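Local coordinates for sporozoite-specific SAG protein (Toxoplasma gondii, PDB 2WNK) that is a SAG2-related surface antigen of the parasite's sporozoite stage, probably displayed on its surface and, as in other SRS proteins, possibly involved in host-cell attachment, at residues A[145-150]-A[208-213]; A[153-158]-A[202-207]; A[163-168]-A[192-197]; A[170-175]-A[182-187]; A[177-182]-A[230-235]. All blocks are in the same frame, centred on the assembly; numbering follows the deposited sequence.

Contact 1. Residues A[145-150]-A[208-213]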
# COMPACT_ATOMS: atom_id res chain seq x y z
N LEU A 145 -15.88 -1.86 14.59
CA LEU A 145 -15.50 -3.28 14.52
C LEU A 145 -15.87 -3.94 15.84
O LEU A 145 -16.08 -3.25 16.84
CB LEU A 145 -13.98 -3.45 14.35
CG LEU A 145 -13.38 -2.80 13.11
CD1 LEU A 145 -11.85 -3.05 13.03
CD2 LEU A 145 -14.09 -3.32 11.88
N GLN A 146 -15.92 -5.27 15.85
CA GLN A 146 -16.23 -5.99 17.10
C GLN A 146 -15.28 -7.17 17.36
O GLN A 146 -14.93 -7.89 16.43
CB GLN A 146 -17.66 -6.58 17.04
CG GLN A 146 -18.75 -5.57 16.85
CD GLN A 146 -18.90 -5.15 15.41
OE1 GLN A 146 -19.04 -3.95 15.11
NE2 GLN A 146 -18.87 -6.12 14.49
N ILE A 147 -14.96 -7.42 18.62
CA ILE A 147 -14.40 -8.71 18.97
C ILE A 147 -15.47 -9.37 19.85
O ILE A 147 -15.84 -8.82 20.90
CB ILE A 147 -13.10 -8.54 19.82
CG1 ILE A 147 -11.97 -8.01 18.93
CG2 ILE A 147 -12.66 -9.86 20.44
CD1 ILE A 147 -11.46 -9.08 17.93
N THR A 148 -15.93 -10.56 19.47
CA THR A 148 -17.02 -11.20 20.17
C THR A 148 -16.58 -12.55 20.69
O THR A 148 -17.39 -13.25 21.31
CB THR A 148 -18.25 -11.37 19.25
OG1 THR A 148 -17.88 -12.09 18.07
CG2 THR A 148 -18.74 -10.00 18.81
N ALA A 149 -15.39 -13.00 20.30
CA ALA A 149 -14.90 -14.34 20.77
C ALA A 149 -13.50 -14.23 21.40
O ALA A 149 -12.68 -13.37 20.99
CB ALA A 149 -14.83 -15.31 19.61
N ALA A 150 -13.25 -15.12 22.36
CA ALA A 150 -11.88 -15.29 22.85
C ALA A 150 -10.98 -15.76 21.72
O ALA A 150 -11.49 -16.26 20.66
CB ALA A 150 -11.80 -16.29 24.04
N THR A 208 -6.70 -12.67 23.47
CA THR A 208 -6.81 -14.01 23.96
C THR A 208 -8.06 -14.24 24.82
O THR A 208 -9.05 -14.62 24.34
CB THR A 208 -5.54 -14.51 24.67
OG1 THR A 208 -5.31 -13.80 25.88
CG2 THR A 208 -4.39 -14.31 23.77
N ASP A 209 -8.01 -13.83 26.08
CA ASP A 209 -9.17 -13.99 26.91
C ASP A 209 -9.97 -12.72 26.70
O ASP A 209 -9.40 -11.66 26.59
CB ASP A 209 -8.81 -14.07 28.38
CG ASP A 209 -8.06 -15.33 28.74
OD1 ASP A 209 -8.31 -16.37 28.22
OD2 ASP A 209 -7.23 -15.24 29.60
N LEU A 210 -11.28 -12.85 26.72
CA LEU A 210 -12.12 -11.66 26.76
C LEU A 210 -12.03 -11.00 28.13
O LEU A 210 -11.79 -11.67 29.14
CB LEU A 210 -13.58 -12.03 26.43
CG LEU A 210 -13.81 -12.50 24.97
CD1 LEU A 210 -15.21 -13.07 24.83
CD2 LEU A 210 -13.52 -11.40 23.98
N PRO A 211 -12.24 -9.67 28.18
CA PRO A 211 -12.17 -8.92 29.45
C PRO A 211 -13.39 -9.16 30.33
O PRO A 211 -14.42 -9.61 29.81
CB PRO A 211 -12.11 -7.45 28.97
CG PRO A 211 -12.96 -7.48 27.70
CD PRO A 211 -12.58 -8.82 27.03
N GLN A 212 -13.26 -8.93 31.65
CA GLN A 212 -14.35 -9.04 32.62
C GLN A 212 -15.57 -8.18 32.29
O GLN A 212 -16.71 -8.60 32.47
CB GLN A 212 -13.87 -8.63 33.98
CG GLN A 212 -12.84 -9.60 34.52
CD GLN A 212 -12.84 -9.66 36.03
OE1 GLN A 212 -11.78 -9.66 36.67
NE2 GLN A 212 -14.03 -9.70 36.63
N GLN A 213 -15.31 -6.94 31.91
CA GLN A 213 -16.37 -6.01 31.48
C GLN A 213 -16.15 -5.63 30.03
O GLN A 213 -15.00 -5.68 29.53
CB GLN A 213 -16.42 -4.74 32.36
CG GLN A 213 -16.71 -5.00 33.85
CD GLN A 213 -16.97 -3.69 34.66
OE1 GLN A 213 -16.62 -2.58 34.25
NE2 GLN A 213 -17.58 -3.84 35.81
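Leu210 lies against the chain that leaves strand 142-147, and its isobutyl group makes the largest share of the contact. Its CG is anti to the carbonyl carbon (chi1 -67°), which sends the branch toward residues 147-150. The two methyls then divide the work. Leu210 CD2 rests 3.7 Å from Ala149 O and reaches CG2 of Ile147 at 4.0 Å, the two side chains crossing at a slant. Leu210 CD1 lies near the backbone at Ala150 N, 3.8 Å away, and CG of Leu210 is as close to that nitrogen. The leucine therefore covers the peptide between Ala149 and Ala150 rather than a side chain alone. At the other end of the contact, the methyl CB of Ala150 sits 3.2 Å from Thr208 O.

Ile147 is buried, and it also touches Val233, Ser152 and Thr154. Leu210 packs on Val235 as well. The backbone of Thr208 is hydrogen-bonded to Asn151, next in the chain after Ala150. Most of the contact is at the surface, with Thr148 and Ala149 exposed. The arrangement is that of two loops meeting at the rim of a beta sandwich: the turn between strands 142-147 and 152-158 meets the loop between strands 202-207 and 215-222, within an SRS domain.

Contact 2. Residues A[153-158]-A[202-207]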
# COMPACT_ATOMS: atom_id res chain seq x y z
N ASP A 153 -9.28 -12.22 16.32
CA ASP A 153 -8.71 -10.96 15.80
C ASP A 153 -9.64 -10.23 14.88
O ASP A 153 -10.56 -10.86 14.32
CB ASP A 153 -7.31 -11.19 15.17
CG ASP A 153 -7.29 -12.20 14.01
OD1 ASP A 153 -7.96 -11.96 12.99
OD2 ASP A 153 -6.60 -13.19 14.09
N THR A 154 -9.42 -8.92 14.75
CA THR A 154 -10.13 -8.10 13.77
C THR A 154 -9.10 -7.13 13.21
O THR A 154 -8.12 -6.78 13.86
CB THR A 154 -11.36 -7.34 14.39
OG1 THR A 154 -12.19 -6.82 13.34
CG2 THR A 154 -10.94 -6.22 15.33
N SER A 155 -9.30 -6.74 11.96
CA SER A 155 -8.27 -5.98 11.18
C SER A 155 -8.91 -4.70 10.62
O SER A 155 -10.10 -4.70 10.24
CB SER A 155 -7.59 -6.88 10.15
OG SER A 155 -6.89 -7.90 10.89
N PHE A 156 -8.08 -3.70 10.32
CA PHE A 156 -8.41 -2.68 9.40
C PHE A 156 -7.21 -2.05 8.77
O PHE A 156 -6.08 -2.39 9.13
CB PHE A 156 -9.09 -1.58 10.27
CG PHE A 156 -8.21 -1.05 11.42
CD1 PHE A 156 -7.46 0.11 11.20
CD2 PHE A 156 -8.14 -1.68 12.67
CE1 PHE A 156 -6.65 0.63 12.20
CE2 PHE A 156 -7.30 -1.19 13.71
CZ PHE A 156 -6.55 -0.02 13.47
N VAL A 157 -7.48 -1.17 7.81
CA VAL A 157 -6.41 -0.47 7.06
C VAL A 157 -6.51 1.04 7.25
O VAL A 157 -7.57 1.61 7.00
CB VAL A 157 -6.48 -0.81 5.58
CG1 VAL A 157 -5.42 0.02 4.75
CG2 VAL A 157 -6.34 -2.30 5.38
N CYS A 158 -5.41 1.68 7.62
CA CYS A 158 -5.34 3.15 7.57
C CYS A 158 -5.05 3.49 6.11
O CYS A 158 -3.92 3.26 5.65
CB CYS A 158 -4.24 3.68 8.54
SG CYS A 158 -4.60 3.55 10.32
N LEU A 202 -2.11 -2.02 7.01
CA LEU A 202 -2.88 -3.03 7.77
C LEU A 202 -2.54 -3.12 9.24
O LEU A 202 -1.36 -3.15 9.63
CB LEU A 202 -2.70 -4.40 7.09
CG LEU A 202 -3.43 -5.56 7.73
CD1 LEU A 202 -4.92 -5.35 7.55
CD2 LEU A 202 -3.00 -6.80 6.94
N ILE A 203 -3.58 -3.14 10.07
CA ILE A 203 -3.44 -3.36 11.49
C ILE A 203 -4.33 -4.54 11.90
O ILE A 203 -5.48 -4.63 11.53
CB ILE A 203 -3.92 -2.12 12.27
CG1 ILE A 203 -2.99 -0.92 11.95
CG2 ILE A 203 -3.97 -2.36 13.76
CD1 ILE A 203 -1.58 -1.09 12.57
N LYS A 204 -3.78 -5.43 12.69
CA LYS A 204 -4.55 -6.55 13.30
C LYS A 204 -4.55 -6.38 14.82
O LYS A 204 -3.49 -6.26 15.47
CB LYS A 204 -3.90 -7.91 12.96
CG LYS A 204 -4.71 -9.08 13.61
CD LYS A 204 -4.08 -10.46 13.35
CE LYS A 204 -4.14 -10.76 11.87
NZ LYS A 204 -3.38 -12.06 11.69
N LEU A 205 -5.74 -6.45 15.38
CA LEU A 205 -5.92 -6.41 16.83
C LEU A 205 -6.30 -7.84 17.25
O LEU A 205 -7.28 -8.39 16.73
CB LEU A 205 -7.08 -5.48 17.19
CG LEU A 205 -7.38 -5.59 18.70
CD1 LEU A 205 -6.19 -5.07 19.55
CD2 LEU A 205 -8.67 -4.87 19.02
N SER A 206 -5.54 -8.40 18.20
CA SER A 206 -5.71 -9.80 18.69
C SER A 206 -6.05 -9.82 20.17
O SER A 206 -5.41 -9.12 21.00
CB SER A 206 -4.40 -10.58 18.49
OG SER A 206 -4.16 -10.65 17.04
N VAL A 207 -6.96 -10.71 20.52
CA VAL A 207 -7.29 -10.93 21.90
C VAL A 207 -7.11 -12.40 22.25
O VAL A 207 -7.35 -13.24 21.44
CB VAL A 207 -8.73 -10.48 22.31
CG1 VAL A 207 -9.01 -9.06 21.92
CG2 VAL A 207 -9.74 -11.45 21.88
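The ring of Phe156 carries Ile203 over one face, with Ile203 CB 3.6 Å above the ring plane and displaced toward the rim. This is a CH-pi contact: Ile203 CB is 3.8 Å from the centroid of the Phe156 ring, 20° off the normal. Ile203 CG2 comes to 3.5 Å from CZ of Phe156. The ring reaches its neighbour because CG lies between the backbone N and the carbonyl carbon (chi1 57°). The two side chains run alongside each other.

Strands 152-158 and 202-207 are antiparallel, at 163°. Thr154 with Leu205 and Phe156 with Ile203 are hydrogen-bonded pairs. The bond from Ile203 N to Phe156 O is 2.8 Å and nearly straight. Ser155 with Lys204 is the non-hydrogen-bonded pair between them; Asp153 with Ser206 and Val157 with Leu202 flank them.

The face with Phe156, Ile203 and Leu205 packs against strands 164-166 and 215-222 of the other sheet. On the opposite face, Lys204 crosses Asp153, with Lys204 CD 3.7 Å from Asp153 CG. Lys204 NZ stays 4.2 Å from Asp153 OD2, beyond a salt bridge. Four backbone bonds join the strands, apolar and CH-pi packing lines the inner face, and a loose charge attraction probably adds a little at the exposed one.

Contact 3. Residues A[163-168]-A[192-197]; sequences NVIKPA and ASRSAL
Arg194 NH2 is the polar atom on which the contact centres. It gives a weak bond to Ala168 O at 3.5 Å and lies 3.0 Å from Pro167 O. Water 1 accepts from Arg194 NH2 at 2.7 Å and lies 2.7 Å from Pro167 O. Water 2 accepts from Arg194 NH1 at 3.2 Å and sits very close to Ala168 O, a contact too short to be sure of. Both waters lie in the guanidinium plane, at its edge. On its own side, Arg194 NH1 donates to Ser195 O over 2.9 Å, and this nearly straight bond helps fix the group's rotation. The arginine chain bends at chi2 (-95°) and again at chi3, which turns the guanidinium toward the carbonyls.

Ile165 lies beside the guanidinium, its CG2 3.8 Å from Arg194 NH2 and 3.9 Å from CD2 of Leu197. Leu197 CD2 also rests near Asn163 O.

The contact spans two sheets. Strand 164-166 is an outermost strand of one, next to strand 215-222. Strand 193-194 is an outermost strand of the other, next to strand 202-207. Ile203 of strand 202-207 touches Ile165, Arg194 and Leu197 alike. Tyr219 of strand 215-222 also packs on Arg194.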
# COMPACT_ATOMS: atom_id res chain seq x y z
N ASN A 163 -2.58 7.93 6.66
CA ASN A 163 -1.60 6.84 6.72
C ASN A 163 -0.83 6.70 8.04
O ASN A 163 0.00 5.82 8.15
CB ASN A 163 -0.61 6.97 5.57
CG ASN A 163 -0.23 8.39 5.31
OD1 ASN A 163 0.08 9.14 6.24
ND2 ASN A 163 -0.28 8.79 4.03
N VAL A 164 -1.09 7.57 9.00
CA VAL A 164 -0.46 7.55 10.33
C VAL A 164 -1.42 6.92 11.35
O VAL A 164 -2.56 7.35 11.45
CB VAL A 164 -0.17 9.00 10.80
CG1 VAL A 164 0.47 9.03 12.20
CG2 VAL A 164 0.75 9.70 9.79
N ILE A 165 -0.98 5.93 12.12
CA ILE A 165 -1.81 5.38 13.23
C ILE A 165 -1.49 6.17 14.50
O ILE A 165 -0.33 6.34 14.87
CB ILE A 165 -1.77 3.88 13.35
CG1 ILE A 165 -2.94 3.45 14.24
CG2 ILE A 165 -0.43 3.41 13.82
CD1 ILE A 165 -3.45 2.05 13.97
N LYS A 166 -2.54 6.58 15.23
CA LYS A 166 -2.50 6.86 16.62
C LYS A 166 -3.36 6.01 17.52
O LYS A 166 -4.48 5.70 17.13
CB LYS A 166 -3.08 8.29 16.75
CG LYS A 166 -2.39 9.40 15.88
CD LYS A 166 -0.89 9.43 16.15
CE LYS A 166 -0.37 10.69 15.48
NZ LYS A 166 0.97 11.07 15.93
N PRO A 167 -2.84 5.63 18.70
CA PRO A 167 -1.46 5.89 19.11
C PRO A 167 -0.40 5.23 18.25
O PRO A 167 -0.61 4.15 17.73
CB PRO A 167 -1.39 5.23 20.49
CG PRO A 167 -2.81 5.30 21.02
CD PRO A 167 -3.59 4.92 19.75
N ALA A 168 0.77 5.87 18.15
CA ALA A 168 1.83 5.33 17.31
C ALA A 168 2.44 4.10 17.97
O ALA A 168 2.85 3.18 17.28
CB ALA A 168 2.93 6.39 17.04
N ALA A 192 -4.17 -8.72 25.27
CA ALA A 192 -4.40 -8.30 23.90
C ALA A 192 -3.15 -7.66 23.29
O ALA A 192 -2.27 -7.16 24.01
CB ALA A 192 -5.55 -7.35 23.81
N SER A 193 -3.11 -7.65 21.97
CA SER A 193 -1.99 -7.02 21.23
C SER A 193 -2.41 -6.46 19.91
O SER A 193 -3.35 -6.93 19.29
CB SER A 193 -0.82 -8.02 21.02
OG SER A 193 -1.24 -9.19 20.33
N ARG A 194 -1.69 -5.43 19.47
CA ARG A 194 -1.92 -4.81 18.19
C ARG A 194 -0.67 -5.03 17.35
O ARG A 194 0.45 -4.87 17.87
CB ARG A 194 -2.20 -3.29 18.37
CG ARG A 194 -2.72 -2.61 17.16
CD ARG A 194 -1.59 -1.97 16.41
NE ARG A 194 -1.28 -0.66 16.91
CZ ARG A 194 -0.26 0.06 16.47
NH1 ARG A 194 0.58 -0.43 15.56
NH2 ARG A 194 -0.04 1.26 16.95
N SER A 195 -0.83 -5.38 16.07
CA SER A 195 0.35 -5.62 15.19
C SER A 195 1.03 -4.30 14.80
O SER A 195 0.43 -3.22 14.89
CB SER A 195 -0.13 -6.35 13.92
OG SER A 195 -0.94 -5.48 13.12
N ALA A 196 2.27 -4.37 14.33
CA ALA A 196 2.95 -3.19 13.81
C ALA A 196 2.33 -2.66 12.54
O ALA A 196 1.84 -3.42 11.72
CB ALA A 196 4.46 -3.53 13.57
N LEU A 197 2.31 -1.35 12.35
CA LEU A 197 1.70 -0.80 11.14
C LEU A 197 2.34 -1.34 9.83
O LEU A 197 3.47 -1.04 9.54
CB LEU A 197 1.73 0.73 11.20
CG LEU A 197 1.01 1.49 10.08
CD1 LEU A 197 -0.45 1.10 9.98
CD2 LEU A 197 1.14 3.03 10.26
O HOH W 1 -1.77 2.03 18.86
O HOH W 2 2.48 2.06 15.02

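Contact 4. Residues A[170-175]-A[182-187]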
# COMPACT_ATOMS: atom_id res chain seq x y z
N ALA A 170 2.28 0.65 19.64
CA ALA A 170 1.32 -0.46 19.60
C ALA A 170 0.83 -0.96 20.95
O ALA A 170 -0.21 -1.62 21.03
CB ALA A 170 1.92 -1.60 18.78
N ALA A 171 1.55 -0.61 22.01
CA ALA A 171 1.14 -0.89 23.41
C ALA A 171 0.04 0.05 23.90
O ALA A 171 -0.59 -0.21 24.93
CB ALA A 171 2.34 -0.79 24.33
N LYS A 172 -0.21 1.12 23.16
CA LYS A 172 -1.13 2.15 23.61
C LYS A 172 -2.40 2.16 22.73
O LYS A 172 -2.39 1.77 21.56
CB LYS A 172 -0.44 3.53 23.55
CG LYS A 172 0.80 3.63 24.44
CD LYS A 172 0.50 3.57 25.94
CE LYS A 172 1.57 4.34 26.67
NZ LYS A 172 1.44 4.36 28.16
N VAL A 173 -3.50 2.60 23.33
CA VAL A 173 -4.78 2.65 22.64
C VAL A 173 -5.54 3.87 23.13
O VAL A 173 -5.20 4.41 24.17
CB VAL A 173 -5.58 1.35 22.93
CG1 VAL A 173 -6.11 1.25 24.34
CG2 VAL A 173 -6.70 1.23 21.91
N LEU A 174 -6.57 4.34 22.45
CA LEU A 174 -7.34 5.46 22.94
C LEU A 174 -8.69 4.93 23.43
O LEU A 174 -9.16 3.87 22.99
CB LEU A 174 -7.59 6.41 21.77
CG LEU A 174 -6.26 7.02 21.34
CD1 LEU A 174 -6.54 7.45 19.92
CD2 LEU A 174 -5.78 8.16 22.29
N GLN A 175 -9.29 5.62 24.40
CA GLN A 175 -10.62 5.21 24.95
C GLN A 175 -11.67 5.67 23.94
O GLN A 175 -11.61 6.81 23.48
CB GLN A 175 -10.80 5.65 26.39
CG GLN A 175 -9.90 4.82 27.28
CD GLN A 175 -9.95 5.23 28.71
OE1 GLN A 175 -10.53 6.26 29.05
NE2 GLN A 175 -9.31 4.46 29.57
N GLU A 182 -5.31 8.46 25.96
CA GLU A 182 -4.39 7.36 25.65
C GLU A 182 -4.08 6.53 26.87
O GLU A 182 -3.75 7.03 27.96
CB GLU A 182 -3.09 7.87 25.02
CG GLU A 182 -2.11 6.79 24.59
CD GLU A 182 -0.92 7.36 23.83
OE1 GLU A 182 -1.11 8.30 23.01
OE2 GLU A 182 0.19 6.83 24.03
N VAL A 183 -4.23 5.23 26.71
CA VAL A 183 -3.98 4.33 27.80
C VAL A 183 -3.27 3.07 27.27
O VAL A 183 -3.21 2.88 26.07
CB VAL A 183 -5.26 3.95 28.60
CG1 VAL A 183 -6.03 5.19 29.12
CG2 VAL A 183 -6.17 3.08 27.76
N ASP A 184 -2.68 2.26 28.15
CA ASP A 184 -2.10 0.98 27.73
C ASP A 184 -3.18 0.01 27.30
O ASP A 184 -4.14 -0.23 28.04
CB ASP A 184 -1.32 0.36 28.90
CG ASP A 184 -0.08 1.16 29.25
OD1 ASP A 184 0.81 1.26 28.40
OD2 ASP A 184 0.04 1.61 30.40
N LEU A 185 -3.03 -0.55 26.09
CA LEU A 185 -3.94 -1.56 25.59
C LEU A 185 -4.31 -2.60 26.65
O LEU A 185 -5.50 -2.87 26.90
CB LEU A 185 -3.37 -2.21 24.31
CG LEU A 185 -4.19 -3.38 23.74
CD1 LEU A 185 -5.66 -2.97 23.40
CD2 LEU A 185 -3.50 -4.03 22.54
N VAL A 186 -3.31 -3.18 27.31
CA VAL A 186 -3.55 -4.30 28.17
C VAL A 186 -4.14 -3.89 29.50
O VAL A 186 -4.60 -4.75 30.25
CB VAL A 186 -2.30 -5.18 28.43
CG1 VAL A 186 -1.83 -5.88 27.13
CG2 VAL A 186 -1.19 -4.41 29.09
N SER A 187 -4.14 -2.59 29.80
CA SER A 187 -4.98 -2.14 30.89
C SER A 187 -6.47 -2.29 30.62
O SER A 187 -7.27 -2.36 31.57
CB SER A 187 -4.69 -0.68 31.31
OG SER A 187 -5.30 0.19 30.36
O HOH W 3 -0.43 -2.67 26.31
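This contact is a beta hairpin, a two-stranded antiparallel sheet of strands 172-174 and 182-184 set beside strand 215-222. Val173 and Val183 form its hydrogen-bonded pair. Val173 N donates to Val183 O, and Val183 N returns a bond to Val173 O, both at 2.8 Å. Lys172 with Asp184 and Leu174 with Glu182 are the non-hydrogen-bonded pairs on either side. The strands run at 137°, well away from a flat antiparallel pairing. The backbone pairing goes on past Asp184, where Leu185 N donates to Ala171 O over 2.7 Å. That oxygen also takes a proton from water 3, which accepts in turn from Val186 N. Asp184 O accepts hydrogen bonds from both N and OG of Ser187 as the chain turns into the short, weakly bonded helix 185-188.

The apolar side is built on the valines. Val173 CG1 lies 3.9 Å from Val183 CG2 and touches the backbone of Leu185. Gln175, with its chain extended, crosses Val183 at about a right angle and brings NE2 to 3.4 Å from CG1. Val173 and Leu185 also touch Leu217 of strand 215-222.

Lys172 bends at chi2 (-67°) and then runs alongside Asp184. Lys172 NZ forms a salt bridge with Asp184 OD1 at 3.2 Å, meeting it from above the carboxylate plane. Glu182 comes across the lysine at about a right angle, its OE2 3.3 Å from CG of Lys172. Glu182 OE2 stays 5.0 Å from Lys172 NZ. Two acidic groups flanking one lysine would probably stabilise its positive charge, with the firmer pairing at Asp184.

Contact 5. Residues A[177-182]-A[230-235]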
# COMPACT_ATOMS: atom_id res chain seq x y z
N ASP A 177 -15.78 6.97 23.53
CA ASP A 177 -15.98 7.14 22.09
C ASP A 177 -15.18 8.34 21.57
O ASP A 177 -15.10 8.51 20.34
CB ASP A 177 -17.45 7.41 21.85
CG ASP A 177 -18.33 6.20 22.04
OD1 ASP A 177 -17.81 5.08 22.17
OD2 ASP A 177 -19.56 6.38 22.13
N SER A 178 -14.66 9.21 22.45
CA SER A 178 -14.01 10.48 21.99
C SER A 178 -12.68 10.20 21.31
O SER A 178 -12.22 10.99 20.50
CB SER A 178 -13.81 11.49 23.11
OG SER A 178 -12.93 10.97 24.08
N CYS A 179 -12.11 9.06 21.62
CA CYS A 179 -10.78 8.66 21.12
C CYS A 179 -9.70 9.70 21.37
O CYS A 179 -8.96 10.03 20.43
CB CYS A 179 -10.86 8.30 19.63
SG CYS A 179 -12.13 7.13 19.24
N GLU A 180 -9.67 10.20 22.60
CA GLU A 180 -8.76 11.27 23.10
C GLU A 180 -7.81 10.83 24.22
O GLU A 180 -6.67 11.29 24.26
CB GLU A 180 -9.59 12.49 23.59
CG GLU A 180 -10.21 13.21 22.43
CD GLU A 180 -11.19 14.33 22.79
OE1 GLU A 180 -11.44 14.58 23.98
OE2 GLU A 180 -11.74 14.96 21.83
N THR A 181 -8.28 9.99 25.14
CA THR A 181 -7.46 9.54 26.28
C THR A 181 -6.63 8.31 25.91
O THR A 181 -7.19 7.27 25.55
CB THR A 181 -8.34 9.23 27.47
OG1 THR A 181 -9.05 10.43 27.83
CG2 THR A 181 -7.50 8.80 28.70
N GLU A 182 -5.31 8.46 25.96
CA GLU A 182 -4.39 7.36 25.65
C GLU A 182 -4.08 6.53 26.87
O GLU A 182 -3.75 7.03 27.96
CB GLU A 182 -3.09 7.87 25.02
CG GLU A 182 -2.11 6.79 24.59
CD GLU A 182 -0.92 7.36 23.83
OE1 GLU A 182 -1.11 8.30 23.01
OE2 GLU A 182 0.19 6.83 24.03
N LYS A 230 -11.62 7.38 12.51
CA LYS A 230 -11.60 6.69 13.81
C LYS A 230 -12.01 5.24 13.59
O LYS A 230 -12.96 4.92 12.92
CB LYS A 230 -12.63 7.38 14.71
CG LYS A 230 -12.17 8.77 15.21
CD LYS A 230 -13.23 9.39 16.13
CE LYS A 230 -12.93 10.89 16.37
NZ LYS A 230 -14.14 11.66 16.84
N VAL A 231 -11.34 4.32 14.29
CA VAL A 231 -11.69 2.92 14.26
C VAL A 231 -12.00 2.54 15.70
O VAL A 231 -11.16 2.56 16.62
CB VAL A 231 -10.52 2.04 13.73
CG1 VAL A 231 -10.95 0.60 13.62
CG2 VAL A 231 -10.10 2.60 12.33
N LEU A 232 -13.25 2.17 15.92
CA LEU A 232 -13.72 1.91 17.28
C LEU A 232 -14.07 0.43 17.37
O LEU A 232 -15.00 -0.04 16.70
CB LEU A 232 -14.95 2.81 17.52
CG LEU A 232 -15.51 2.96 18.92
CD1 LEU A 232 -14.44 3.40 19.95
CD2 LEU A 232 -16.64 4.00 18.87
N VAL A 233 -13.36 -0.27 18.24
CA VAL A 233 -13.58 -1.71 18.41
C VAL A 233 -14.27 -1.97 19.74
O VAL A 233 -13.72 -1.70 20.81
CB VAL A 233 -12.29 -2.46 18.40
CG1 VAL A 233 -12.54 -3.98 18.34
CG2 VAL A 233 -11.38 -1.99 17.29
N THR A 234 -15.45 -2.59 19.69
CA THR A 234 -16.12 -3.02 20.90
C THR A 234 -15.71 -4.45 21.23
O THR A 234 -15.82 -5.34 20.37
CB THR A 234 -17.65 -2.90 20.79
OG1 THR A 234 -17.98 -1.52 20.53
CG2 THR A 234 -18.32 -3.38 22.08
N VAL A 235 -15.22 -4.68 22.45
CA VAL A 235 -14.75 -5.99 22.85
C VAL A 235 -15.71 -6.57 23.89
O VAL A 235 -15.94 -5.98 24.94
CB VAL A 235 -13.34 -5.96 23.48
CG1 VAL A 235 -12.88 -7.36 23.86
CG2 VAL A 235 -12.32 -5.35 22.52
O HOH W 4 -13.67 12.83 19.12
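Cys179 and Asp177 meet strand 228-235 through Lys230 and Leu232. SG of Cys179 lies 4.0 Å from CD of Lys230 and 4.4 Å from CD1 of Leu232. Leu232 uses its other methyl for Asp177: Leu232 CD2 is 3.7 Å from Asp177 OD1, and the two side chains cross at about a right angle. The leucine thus sends one methyl toward the sulfur and the other toward the carboxylate. With CG anti to the backbone N (chi1 -169°), both methyls face the loop. Lys230 is extended beyond CG, and its chain passes the cysteine on the way to the loop backbone. Lys230 NZ is 4.2 Å from Ser178 O, and a water spans the gap. Water 4 accepts from Lys230 NZ at 2.6 Å and donates to Ser178 O at 2.7 Å.

The loop at 177-181 joins the two strands of the hairpin 172-174 and 182-184, so this contact seats the hairpin's connection on the sheet formed by strands 142-147, 228-235, 215-222 and 164-166. Cys179 is fixed there by its disulfide to Cys218 of strand 215-222, a link within the SRS domain. Leu232 packs on Cys218 as well, so the disulfide and the leucine lie together. Asp177 OD1 has a stronger partner in Lys216, with which it forms a salt bridge. Lys216 is on the same strand as Cys218, and the loop is held to that strand by a covalent and an ionic link. On the far side of strand 228-235, backbone bonds join Lys230 and Leu232 to Leu143 of strand 142-147.

How the contacts relate
All five contacts lie in one SRS domain, on the same side of the chain's centre. Contact 2 pairs central strands of one sheet, and contact 3 joins an edge of that sheet to an edge of the other; their centres are about 9 Å apart. Contact 4 is nested along the chain inside contact 3, contact 3 inside contact 2, and contact 2 inside contact 1. Contact 5 crosses all four. It shares Glu182 with contact 4, about 10 Å away between centres, and its strand 228-235 neighbours strand 142-147 of contact 1. Phe156 and Leu205 of contact 2 touch Val231 and Val233, which closes the sandwich between the sheets.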